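Long-range contacts in RNA 2',3'-cyclic phosphodiesterase (Deinococcus radiodurans, PDB 5H7E), which belongs to the LigT-like phosphoesterases of the 2H clan and folds into two alpha/beta lobes: residues Y6-L12 with H42-L48; L59-T64 with Q171-R175; V75-G81 with W92-A98; A105-R109 with D121-K125. One frame throughout, in Å; residues are numbered along the deposited sequence.

Interaction 1 (Y6-L12 with H42-L48); sequences YRLFYAL and HVTLSYL. With SO4 (sulfate ion), chain D.
Leu45 N donates a nearly straight 2.8 Å hydrogen bond to Tyr10 O, while Tyr10 N reaches Ser46 O at 3.0 Å. Two residues thus face one, a classic beta bulge, where strand 42-48 turns a corner beside its antiparallel partner, strand 6-12. Paired backbone bonds flank it, Leu8 with Leu48 and Leu12 with Val43. On the face that carries Phe9, Ala11 and Thr44, Phe9 CE2 sits above the centre of the His42 ring, 3.5 Å from His42 NE2, with the planes 38° apart. In both residues CG stands between backbone N and carbonyl carbon (chi1 58° and 51°), and the rings meet from opposite directions. The Phe9 ring stacks instead on Tyr157. On the other face Tyr10 CD2 touches Leu48 CD1 at 4.1 Å and Leu12 CG lies 4.0 Å from Leu45 CD1; Tyr10 packs against both helix 56-67 and helix 101-114. Thr44 OG1 is 3.1 Å from sulfate O4; His127 and Thr129 also bond this ion, and a glycerol is hydrogen-bonded to His42 NE2. His42 and Thr44, with His127 and Thr129, match the two His-x-Thr motifs of the 2H clan, so these hydroxyls and imidazoles probably line an anion-binding pocket.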
# COMPACT_ATOMS: atom_id res chain seq x y z
N TYR A 6 -0.09 7.40 16.55
CA TYR A 6 0.11 7.64 15.13
C TYR A 6 -0.65 6.61 14.30
O TYR A 6 -0.70 5.44 14.66
CB TYR A 6 1.59 7.52 14.75
CG TYR A 6 2.52 8.54 15.37
CD1 TYR A 6 2.06 9.76 15.82
CD2 TYR A 6 3.89 8.29 15.46
CE1 TYR A 6 2.92 10.68 16.36
CE2 TYR A 6 4.76 9.23 15.99
CZ TYR A 6 4.27 10.42 16.43
OH TYR A 6 5.14 11.35 16.98
N ARG A 7 -1.12 7.02 13.11
CA ARG A 7 -1.63 6.08 12.11
C ARG A 7 -0.49 5.81 11.15
O ARG A 7 -0.01 6.74 10.48
CB ARG A 7 -2.81 6.63 11.30
CG ARG A 7 -3.99 7.07 12.13
CD ARG A 7 -5.12 7.57 11.23
NE ARG A 7 -6.28 7.92 12.04
CZ ARG A 7 -7.52 7.96 11.58
NH1 ARG A 7 -7.75 7.67 10.30
NH2 ARG A 7 -8.53 8.27 12.38
N LEU A 8 -0.02 4.55 11.13
CA LEU A 8 1.16 4.24 10.35
C LEU A 8 0.80 3.14 9.37
O LEU A 8 -0.16 2.39 9.56
CB LEU A 8 2.33 3.74 11.19
CG LEU A 8 2.76 4.72 12.29
CD1 LEU A 8 3.91 4.07 13.10
CD2 LEU A 8 3.22 6.06 11.73
N PHE A 9 1.59 3.04 8.29
CA PHE A 9 1.42 1.87 7.44
C PHE A 9 2.72 1.61 6.71
O PHE A 9 3.51 2.52 6.50
CB PHE A 9 0.24 1.99 6.44
CG PHE A 9 0.32 3.17 5.51
CD1 PHE A 9 -0.10 4.44 5.92
CD2 PHE A 9 0.76 2.98 4.20
CE1 PHE A 9 -0.06 5.53 5.05
CE2 PHE A 9 0.81 4.06 3.32
CZ PHE A 9 0.40 5.32 3.71
N TYR A 10 2.98 0.33 6.43
CA TYR A 10 4.12 -0.07 5.61
C TYR A 10 3.65 -0.25 4.19
O TYR A 10 2.58 -0.84 3.98
CB TYR A 10 4.67 -1.40 6.08
CG TYR A 10 5.44 -1.42 7.41
CD1 TYR A 10 6.79 -1.20 7.45
CD2 TYR A 10 4.77 -1.75 8.56
CE1 TYR A 10 7.52 -1.32 8.69
CE2 TYR A 10 5.44 -1.85 9.77
CZ TYR A 10 6.80 -1.68 9.81
OH TYR A 10 7.41 -1.84 11.05
N ALA A 11 4.38 0.33 3.25
CA ALA A 11 3.91 0.21 1.86
C ALA A 11 5.11 0.29 0.94
O ALA A 11 6.17 0.80 1.30
CB ALA A 11 2.93 1.34 1.52
N LEU A 12 4.90 -0.14 -0.31
CA LEU A 12 5.82 0.20 -1.41
C LEU A 12 5.34 1.47 -2.11
O LEU A 12 4.15 1.59 -2.46
CB LEU A 12 5.90 -0.93 -2.45
CG LEU A 12 6.15 -2.33 -1.88
CD1 LEU A 12 6.22 -3.33 -3.09
CD2 LEU A 12 7.49 -2.34 -1.17
N HIS A 42 0.09 3.71 -3.49
CA HIS A 42 1.09 2.89 -2.86
C HIS A 42 0.53 1.47 -2.76
O HIS A 42 -0.68 1.24 -2.94
CB HIS A 42 1.49 3.41 -1.46
CG HIS A 42 0.32 3.64 -0.61
ND1 HIS A 42 -0.15 4.91 -0.34
CD2 HIS A 42 -0.45 2.79 0.08
CE1 HIS A 42 -1.22 4.80 0.43
NE2 HIS A 42 -1.45 3.53 0.67
N VAL A 43 1.44 0.52 -2.50
CA VAL A 43 1.05 -0.89 -2.27
C VAL A 43 1.15 -1.16 -0.76
O VAL A 43 2.26 -1.27 -0.25
CB VAL A 43 1.96 -1.85 -3.02
CG1 VAL A 43 1.50 -3.30 -2.76
CG2 VAL A 43 2.00 -1.59 -4.55
N THR A 44 0.02 -1.16 -0.06
CA THR A 44 0.06 -1.31 1.41
C THR A 44 0.35 -2.75 1.78
O THR A 44 -0.25 -3.68 1.23
CB THR A 44 -1.27 -0.91 1.98
OG1 THR A 44 -1.53 0.44 1.60
CG2 THR A 44 -1.25 -0.97 3.57
N LEU A 45 1.23 -2.94 2.77
CA LEU A 45 1.50 -4.27 3.32
C LEU A 45 0.86 -4.48 4.70
O LEU A 45 0.46 -5.60 5.02
CB LEU A 45 3.02 -4.48 3.44
CG LEU A 45 3.76 -4.80 2.12
CD1 LEU A 45 4.00 -3.65 1.28
CD2 LEU A 45 5.10 -5.51 2.40
N SER A 46 0.76 -3.43 5.52
CA SER A 46 0.08 -3.54 6.78
C SER A 46 -0.29 -2.14 7.24
O SER A 46 0.47 -1.18 7.04
CB SER A 46 0.98 -4.19 7.85
OG SER A 46 0.18 -4.41 9.02
N TYR A 47 -1.47 -2.01 7.84
CA TYR A 47 -1.96 -0.74 8.35
C TYR A 47 -2.08 -0.83 9.87
O TYR A 47 -2.66 -1.78 10.39
CB TYR A 47 -3.32 -0.42 7.70
CG TYR A 47 -4.03 0.72 8.32
CD1 TYR A 47 -3.49 1.98 8.33
CD2 TYR A 47 -5.27 0.53 8.93
CE1 TYR A 47 -4.13 3.03 8.93
CE2 TYR A 47 -5.94 1.60 9.51
CZ TYR A 47 -5.36 2.81 9.53
OH TYR A 47 -6.05 3.88 10.12
N LEU A 48 -1.54 0.18 10.55
CA LEU A 48 -1.42 0.22 12.01
C LEU A 48 -2.14 1.47 12.50
O LEU A 48 -1.56 2.57 12.52
CB LEU A 48 0.06 0.26 12.41
CG LEU A 48 0.94 -0.95 11.99
CD1 LEU A 48 1.32 -0.96 10.53
CD2 LEU A 48 2.23 -0.89 12.78
S SO4 D . -5.38 0.68 0.54
O1 SO4 D . -5.85 1.38 1.71
O2 SO4 D . -6.54 -0.01 -0.06
O3 SO4 D . -4.78 1.72 -0.30
O4 SO4 D . -4.40 -0.30 0.85

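Interaction 2 (L59-T64 with Q171-R175); sequences LKRLGT and QSTFR. With SO4 (sulfate ion), chain F.
Phe174 turns CG away from its carbonyl carbon, with chi1 -42°, and this lays its ring flat against Gly63 of helix 56-67. Gly63 CA stands over the ring centre, 3.7 Å from the centroid and only 9° off the normal, a CH-pi contact in which the helix backbone itself meets the aromatic face. Around the ring, Lys60 O comes within 3.3 Å of Phe174 CE1, and Thr64 OG1 within 3.5 Å of Phe174 CD1. Here helix 56-67 packs on strand 167-175 of one alpha/beta lobe, the axes of the short segments running at 20° to each other and 8.1 Å apart at closest approach; the same ring touches Tyr10 of strand 6-13 and Leu156 of strand 148-160. Beyond it the Lys60 chain, bent at chi3, lies along Ser172, with Lys60 CE 3.7 Å from Ser172 OG. A sulfate ion bridges the far end of the contact. Arg175 N points straight at sulfate O4 over 3.0 Å, Arg177 NE adds a further bond, and sulfate O2 lies near the plane of the Phe174 ring at its edge. Thr64 OG1 is also 3.0 Å from that O2, though Lys60 O competes for its proton.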
# COMPACT_ATOMS: atom_id res chain seq x y z
N LEU A 59 9.28 -0.60 15.25
CA LEU A 59 8.78 -0.82 13.90
C LEU A 59 9.86 -0.56 12.87
O LEU A 59 9.87 -1.18 11.79
CB LEU A 59 7.58 0.10 13.62
CG LEU A 59 6.36 -0.28 14.47
CD1 LEU A 59 5.26 0.77 14.26
CD2 LEU A 59 5.75 -1.66 14.06
N LYS A 60 10.75 0.41 13.13
CA LYS A 60 11.85 0.69 12.22
C LYS A 60 12.85 -0.46 12.22
O LYS A 60 13.36 -0.84 11.17
CB LYS A 60 12.54 2.01 12.60
CG LYS A 60 11.72 3.22 12.16
CD LYS A 60 12.22 4.54 12.75
CE LYS A 60 13.61 4.89 12.27
NZ LYS A 60 14.05 6.24 12.79
N ARG A 61 13.16 -0.99 13.40
CA ARG A 61 14.04 -2.15 13.48
C ARG A 61 13.45 -3.34 12.74
O ARG A 61 14.18 -4.11 12.11
CB ARG A 61 14.30 -2.50 14.94
CG ARG A 61 15.15 -1.51 15.65
CD ARG A 61 15.49 -2.05 17.07
NE ARG A 61 15.96 -1.00 17.97
CZ ARG A 61 15.24 -0.45 18.96
NH1 ARG A 61 14.00 -0.85 19.22
NH2 ARG A 61 15.78 0.50 19.71
N LEU A 62 12.13 -3.55 12.88
CA LEU A 62 11.48 -4.64 12.15
C LEU A 62 11.57 -4.45 10.65
O LEU A 62 11.91 -5.39 9.91
CB LEU A 62 10.02 -4.74 12.61
CG LEU A 62 9.18 -5.80 11.85
CD1 LEU A 62 9.71 -7.23 12.16
CD2 LEU A 62 7.77 -5.60 12.36
N GLY A 63 11.35 -3.23 10.17
CA GLY A 63 11.46 -2.98 8.73
C GLY A 63 12.86 -3.25 8.22
O GLY A 63 13.04 -3.90 7.19
N THR A 64 13.88 -2.84 8.98
CA THR A 64 15.25 -3.10 8.55
C THR A 64 15.55 -4.59 8.52
O THR A 64 16.15 -5.08 7.56
CB THR A 64 16.21 -2.36 9.51
OG1 THR A 64 16.01 -0.95 9.35
CG2 THR A 64 17.65 -2.69 9.19
N GLN A 171 8.18 8.18 7.25
CA GLN A 171 8.83 8.07 8.55
C GLN A 171 10.21 7.44 8.43
O GLN A 171 11.16 7.89 9.08
CB GLN A 171 8.01 7.22 9.50
CG GLN A 171 6.64 7.74 9.72
CD GLN A 171 6.69 9.13 10.28
OE1 GLN A 171 6.95 9.30 11.46
NE2 GLN A 171 6.45 10.12 9.44
N SER A 172 10.33 6.39 7.63
CA SER A 172 11.59 5.72 7.46
C SER A 172 11.49 4.88 6.19
O SER A 172 10.40 4.51 5.78
CB SER A 172 11.94 4.82 8.65
OG SER A 172 13.32 4.55 8.59
N THR A 173 12.63 4.64 5.55
CA THR A 173 12.67 3.71 4.44
C THR A 173 13.65 2.60 4.76
O THR A 173 14.62 2.82 5.50
CB THR A 173 13.06 4.38 3.12
OG1 THR A 173 14.34 5.01 3.25
CG2 THR A 173 12.03 5.42 2.72
N PHE A 174 13.37 1.41 4.25
CA PHE A 174 14.18 0.23 4.56
C PHE A 174 14.61 -0.40 3.25
O PHE A 174 13.77 -0.92 2.51
CB PHE A 174 13.41 -0.78 5.41
CG PHE A 174 12.59 -0.14 6.49
CD1 PHE A 174 13.22 0.36 7.63
CD2 PHE A 174 11.20 -0.06 6.38
CE1 PHE A 174 12.45 1.02 8.62
CE2 PHE A 174 10.44 0.59 7.35
CZ PHE A 174 11.07 1.11 8.48
N ARG A 175 15.90 -0.31 2.93
CA ARG A 175 16.36 -0.77 1.62
C ARG A 175 16.40 -2.30 1.56
O ARG A 175 16.83 -2.96 2.52
CB ARG A 175 17.77 -0.23 1.38
CG ARG A 175 18.26 -0.34 -0.03
CD ARG A 175 19.53 0.52 -0.27
NE ARG A 175 19.68 0.79 -1.70
CZ ARG A 175 18.97 1.70 -2.36
NH1 ARG A 175 19.14 1.86 -3.67
NH2 ARG A 175 18.08 2.44 -1.72
S SO4 F . 17.93 0.17 6.15
O1 SO4 F . 18.04 1.15 7.26
O2 SO4 F . 16.79 -0.65 6.51
O3 SO4 F . 19.12 -0.68 6.08
O4 SO4 F . 17.81 0.88 4.87

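Interaction 3 (V75-G81 with W92-A98); sequences VNLRGTG and WFVKTEA
Strands 75-81 and 92-97 run antiparallel, their axes 4.6 Å apart at closest approach and 153° between directions, as the two arms of the hairpin 73-83/91-97. Asn76 pairs with Glu97 and Gly81 with Phe93 through double backbone bonds. Between them a beta bulge sets Arg78 and Gly79 against Lys95: Arg78 N reaches Lys95 O at 2.8 Å and Lys95 N reaches Gly79 O at 2.9 Å. At one end the Asn76 amide and the Glu97 carboxylate lie side by side, their planes 2° apart. Asn76 ND2 gives Glu97 OE1 a 3.1 Å hydrogen bond, made possible by the bend of the Glu97 chain at chi2 (-88°), and leans weakly on Glu97 O as well. At the other end the Phe93 ring covers Gly81, whose CA stands 4.1 Å from the ring centroid in a CH-pi contact. Water 1 joins Thr80 OG1, at 2.7 Å, to Trp92 NE1, at 2.9 Å, lying in the indole plane. Leu77 and Val94 face helix 16-26, with Thr96 CG2 against Leu77 CD2. On the exposed face the alkyl parts of Arg78 and Lys95 run alongside each other, Arg78 NE 5.3 Å from Lys95 NZ; the nearby Glu97 carboxylate probably offsets some of the positive charge gathered there.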
# COMPACT_ATOMS: atom_id res chain seq x y z
N VAL A 75 7.95 -5.59 -9.29
CA VAL A 75 6.51 -5.56 -9.09
C VAL A 75 5.84 -5.38 -10.44
O VAL A 75 6.21 -4.49 -11.20
CB VAL A 75 6.12 -4.41 -8.16
CG1 VAL A 75 4.59 -4.51 -7.81
CG2 VAL A 75 6.96 -4.47 -6.84
N ASN A 76 4.87 -6.26 -10.74
CA ASN A 76 4.16 -6.24 -12.01
C ASN A 76 2.74 -5.78 -11.79
O ASN A 76 2.06 -6.31 -10.91
CB ASN A 76 4.16 -7.63 -12.59
CG ASN A 76 5.55 -8.14 -12.79
OD1 ASN A 76 6.22 -7.70 -13.71
ND2 ASN A 76 5.99 -9.08 -11.96
N LEU A 77 2.29 -4.80 -12.58
CA LEU A 77 0.86 -4.51 -12.65
C LEU A 77 0.14 -5.62 -13.37
O LEU A 77 0.68 -6.22 -14.32
CB LEU A 77 0.60 -3.21 -13.43
CG LEU A 77 1.17 -1.90 -12.89
CD1 LEU A 77 0.71 -0.76 -13.78
CD2 LEU A 77 0.74 -1.69 -11.44
N ARG A 78 -1.09 -5.93 -12.90
CA ARG A 78 -1.89 -6.95 -13.55
C ARG A 78 -3.21 -6.30 -13.96
O ARG A 78 -3.19 -5.31 -14.68
CB ARG A 78 -2.04 -8.20 -12.66
CG ARG A 78 -0.64 -8.80 -12.26
CD ARG A 78 0.03 -9.41 -13.53
NE ARG A 78 -0.69 -10.58 -14.03
CZ ARG A 78 -0.33 -11.26 -15.12
NH1 ARG A 78 0.65 -10.81 -15.86
NH2 ARG A 78 -1.02 -12.35 -15.51
N GLY A 79 -4.35 -6.86 -13.56
CA GLY A 79 -5.66 -6.39 -14.01
C GLY A 79 -6.34 -5.58 -12.92
O GLY A 79 -5.85 -5.49 -11.81
N THR A 80 -7.45 -4.93 -13.28
CA THR A 80 -8.20 -4.19 -12.28
C THR A 80 -9.22 -5.09 -11.58
O THR A 80 -9.58 -6.18 -12.06
CB THR A 80 -8.88 -2.99 -12.93
OG1 THR A 80 -9.66 -3.45 -14.08
CG2 THR A 80 -7.85 -1.93 -13.34
N GLY A 81 -9.73 -4.60 -10.45
CA GLY A 81 -10.78 -5.30 -9.72
C GLY A 81 -11.43 -4.37 -8.70
O GLY A 81 -11.07 -3.19 -8.60
N TRP A 92 -11.86 0.67 -6.35
CA TRP A 92 -11.40 0.20 -7.64
C TRP A 92 -9.88 0.15 -7.50
O TRP A 92 -9.29 1.10 -7.03
CB TRP A 92 -11.77 1.19 -8.72
CG TRP A 92 -11.49 0.74 -10.12
CD1 TRP A 92 -11.77 -0.47 -10.66
CD2 TRP A 92 -10.92 1.52 -11.17
NE1 TRP A 92 -11.40 -0.51 -11.97
CE2 TRP A 92 -10.87 0.71 -12.31
CE3 TRP A 92 -10.43 2.82 -11.25
CZ2 TRP A 92 -10.36 1.15 -13.51
CZ3 TRP A 92 -9.93 3.26 -12.44
CH2 TRP A 92 -9.89 2.43 -13.56
N PHE A 93 -9.26 -0.96 -7.88
CA PHE A 93 -7.82 -1.08 -7.69
C PHE A 93 -7.21 -1.82 -8.88
O PHE A 93 -7.91 -2.39 -9.71
CB PHE A 93 -7.49 -1.87 -6.38
CG PHE A 93 -8.04 -3.29 -6.38
CD1 PHE A 93 -7.37 -4.29 -7.04
CD2 PHE A 93 -9.20 -3.59 -5.68
CE1 PHE A 93 -7.86 -5.60 -7.05
CE2 PHE A 93 -9.71 -4.90 -5.72
CZ PHE A 93 -9.02 -5.87 -6.40
N VAL A 94 -5.88 -1.73 -8.97
CA VAL A 94 -5.11 -2.59 -9.89
C VAL A 94 -4.32 -3.58 -9.05
O VAL A 94 -3.70 -3.21 -8.05
CB VAL A 94 -4.19 -1.78 -10.82
CG1 VAL A 94 -3.20 -0.85 -10.05
CG2 VAL A 94 -3.41 -2.69 -11.76
N LYS A 95 -4.39 -4.87 -9.44
CA LYS A 95 -3.63 -5.90 -8.75
C LYS A 95 -2.14 -5.76 -9.07
O LYS A 95 -1.77 -5.44 -10.20
CB LYS A 95 -4.14 -7.26 -9.19
CG LYS A 95 -3.33 -8.43 -8.63
CD LYS A 95 -4.01 -9.75 -9.13
CE LYS A 95 -3.32 -10.98 -8.61
NZ LYS A 95 -1.88 -10.87 -8.87
N THR A 96 -1.28 -6.05 -8.07
CA THR A 96 0.17 -6.06 -8.29
C THR A 96 0.68 -7.42 -7.85
O THR A 96 0.12 -8.03 -6.94
CB THR A 96 0.90 -4.99 -7.49
OG1 THR A 96 0.51 -5.10 -6.11
CG2 THR A 96 0.45 -3.59 -7.94
N GLU A 97 1.70 -7.90 -8.57
CA GLU A 97 2.30 -9.20 -8.22
C GLU A 97 3.81 -9.02 -8.15
O GLU A 97 4.38 -8.33 -8.97
CB GLU A 97 1.99 -10.25 -9.28
CG GLU A 97 2.53 -11.65 -9.00
CD GLU A 97 3.96 -11.88 -9.51
OE1 GLU A 97 4.38 -11.22 -10.48
OE2 GLU A 97 4.66 -12.74 -8.93
N ALA A 98 4.46 -9.68 -7.17
CA ALA A 98 5.93 -9.69 -7.14
C ALA A 98 6.37 -10.92 -6.38
O ALA A 98 5.83 -11.19 -5.31
CB ALA A 98 6.53 -8.43 -6.46
O HOH W 1 -12.11 -2.43 -14.03

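Interaction 4 (A105-R109 with D121-K125); sequences AENLR and DLAFK
A surface contact clasps helix 101-114 to the loop that follows it, leading into strand 127-132 of the LigT-like fold, and at its centre the Arg109 guanidinium, carried on an extended chain, lies between the Asp121 carboxylate and the CB of Phe124. The Asp121 carboxylate stacks on one face, planes 13° apart, with Asp121 OD2 3.5 Å from Arg109 NE. No N-H points at that oxygen, so this salt bridge rests on charge alone; the carboxylate is positioned by Ser46 OG and Tyr47 N, while Arg109 NE bonds Leu45 O. Phe124 CB covers the opposite face. In the guanidinium plane, Arg109 NH1 donates a 2.8 Å bond to Leu122 O. Water 3 widens this grip, accepting from Arg109 NH2 at 3.0 Å and donating to Leu122 O, so that this carbonyl takes two hydrogens. One turn back along the helix, Ala105 CB stands over the centre of the Phe124 ring, 3.6 Å from its centroid and 2° off the normal, a CH-pi contact. The ring reaches this position with CG anti to the backbone N (chi1 -178°), and its edge brings Phe124 CD1 to 3.7 Å from Arg109 NH2. Glu106 adds a water link: water 2 donates to Glu106 OE1 at 2.6 Å and accepts from Phe124 N at 2.9 Å.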
# COMPACT_ATOMS: atom_id res chain seq x y z
N ALA A 105 4.83 -9.34 3.29
CA ALA A 105 3.69 -8.83 4.03
C ALA A 105 3.33 -9.72 5.20
O ALA A 105 3.00 -9.22 6.29
CB ALA A 105 2.49 -8.68 3.10
N GLU A 106 3.36 -11.05 5.01
CA GLU A 106 2.97 -11.92 6.10
C GLU A 106 4.00 -11.90 7.23
O GLU A 106 3.62 -11.98 8.41
CB GLU A 106 2.75 -13.36 5.61
CG GLU A 106 1.62 -13.43 4.57
CD GLU A 106 0.22 -13.09 5.13
OE1 GLU A 106 -0.72 -12.99 4.32
OE2 GLU A 106 0.05 -12.96 6.36
N ASN A 107 5.31 -11.84 6.89
CA ASN A 107 6.35 -11.74 7.94
C ASN A 107 6.22 -10.42 8.68
O ASN A 107 6.41 -10.36 9.91
CB ASN A 107 7.75 -11.81 7.34
CG ASN A 107 8.23 -13.23 7.07
OD1 ASN A 107 9.20 -13.67 7.66
ND2 ASN A 107 7.58 -13.93 6.19
N LEU A 108 5.90 -9.34 7.95
CA LEU A 108 5.73 -8.04 8.58
C LEU A 108 4.56 -8.07 9.56
O LEU A 108 4.67 -7.64 10.72
CB LEU A 108 5.51 -7.01 7.45
CG LEU A 108 5.39 -5.61 7.87
CD1 LEU A 108 6.78 -5.12 8.41
CD2 LEU A 108 4.96 -4.81 6.64
N ARG A 109 3.42 -8.60 9.10
CA ARG A 109 2.24 -8.66 9.96
C ARG A 109 2.51 -9.51 11.19
O ARG A 109 2.07 -9.18 12.31
CB ARG A 109 1.04 -9.20 9.15
CG ARG A 109 0.61 -8.19 8.11
CD ARG A 109 -0.36 -8.87 7.15
NE ARG A 109 -0.86 -7.90 6.18
CZ ARG A 109 -2.09 -7.94 5.65
NH1 ARG A 109 -2.92 -8.96 5.97
NH2 ARG A 109 -2.45 -6.97 4.82
N ASP A 121 -5.90 -5.02 9.34
CA ASP A 121 -5.71 -5.56 8.01
C ASP A 121 -6.81 -6.54 7.65
O ASP A 121 -7.43 -7.18 8.52
CB ASP A 121 -4.37 -6.31 7.88
CG ASP A 121 -3.17 -5.42 8.10
OD1 ASP A 121 -3.21 -4.26 7.63
OD2 ASP A 121 -2.19 -5.87 8.74
N LEU A 122 -7.08 -6.62 6.35
CA LEU A 122 -7.82 -7.73 5.76
C LEU A 122 -6.81 -8.73 5.16
O LEU A 122 -5.60 -8.49 5.14
CB LEU A 122 -8.81 -7.23 4.71
CG LEU A 122 -9.83 -6.19 5.18
CD1 LEU A 122 -10.71 -5.72 4.02
CD2 LEU A 122 -10.70 -6.75 6.30
N ALA A 123 -7.30 -9.86 4.65
CA ALA A 123 -6.43 -10.81 3.97
C ALA A 123 -5.60 -10.09 2.93
O ALA A 123 -6.10 -9.22 2.23
CB ALA A 123 -7.28 -11.91 3.29
N PHE A 124 -4.29 -10.40 2.87
CA PHE A 124 -3.40 -9.65 1.99
C PHE A 124 -3.68 -9.98 0.53
O PHE A 124 -3.68 -11.15 0.14
CB PHE A 124 -1.93 -9.96 2.30
CG PHE A 124 -0.99 -9.17 1.44
CD1 PHE A 124 -0.90 -7.80 1.59
CD2 PHE A 124 -0.21 -9.80 0.50
CE1 PHE A 124 -0.06 -7.06 0.81
CE2 PHE A 124 0.68 -9.08 -0.26
CZ PHE A 124 0.73 -7.70 -0.14
N LYS A 125 -3.89 -8.93 -0.26
CA LYS A 125 -4.13 -9.04 -1.70
C LYS A 125 -3.47 -7.80 -2.26
O LYS A 125 -4.06 -6.72 -2.20
CB LYS A 125 -5.62 -9.04 -2.04
CG LYS A 125 -6.44 -10.11 -1.37
CD LYS A 125 -6.20 -11.48 -1.92
CE LYS A 125 -6.98 -12.51 -1.07
NZ LYS A 125 -8.39 -12.05 -0.83
O HOH W 2 -3.26 -12.45 4.57
O HOH W 3 -4.73 -6.23 3.08

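From the N terminus, interaction 1 closes first, bringing strand 42-48 back to strand 6-13 after the excursion through helix 16-26. Interaction 2 then opens on helix 56-67 and closes only at strand 167-175, enclosing interactions 3 and 4, which follow one another within that loop; none cross. Interaction 3 is a local hairpin about 25 Å, centre to centre, from interaction 2, on the opposite side of the chain's centre, and it meets interaction 1 where Leu12 packs on Val75. Interaction 4 anchors the loop after helix 101-114 and joins interaction 1 through Asp121. Tyr10 ties interaction 1 to interaction 2 by bonding Leu59 O and packing on Phe174.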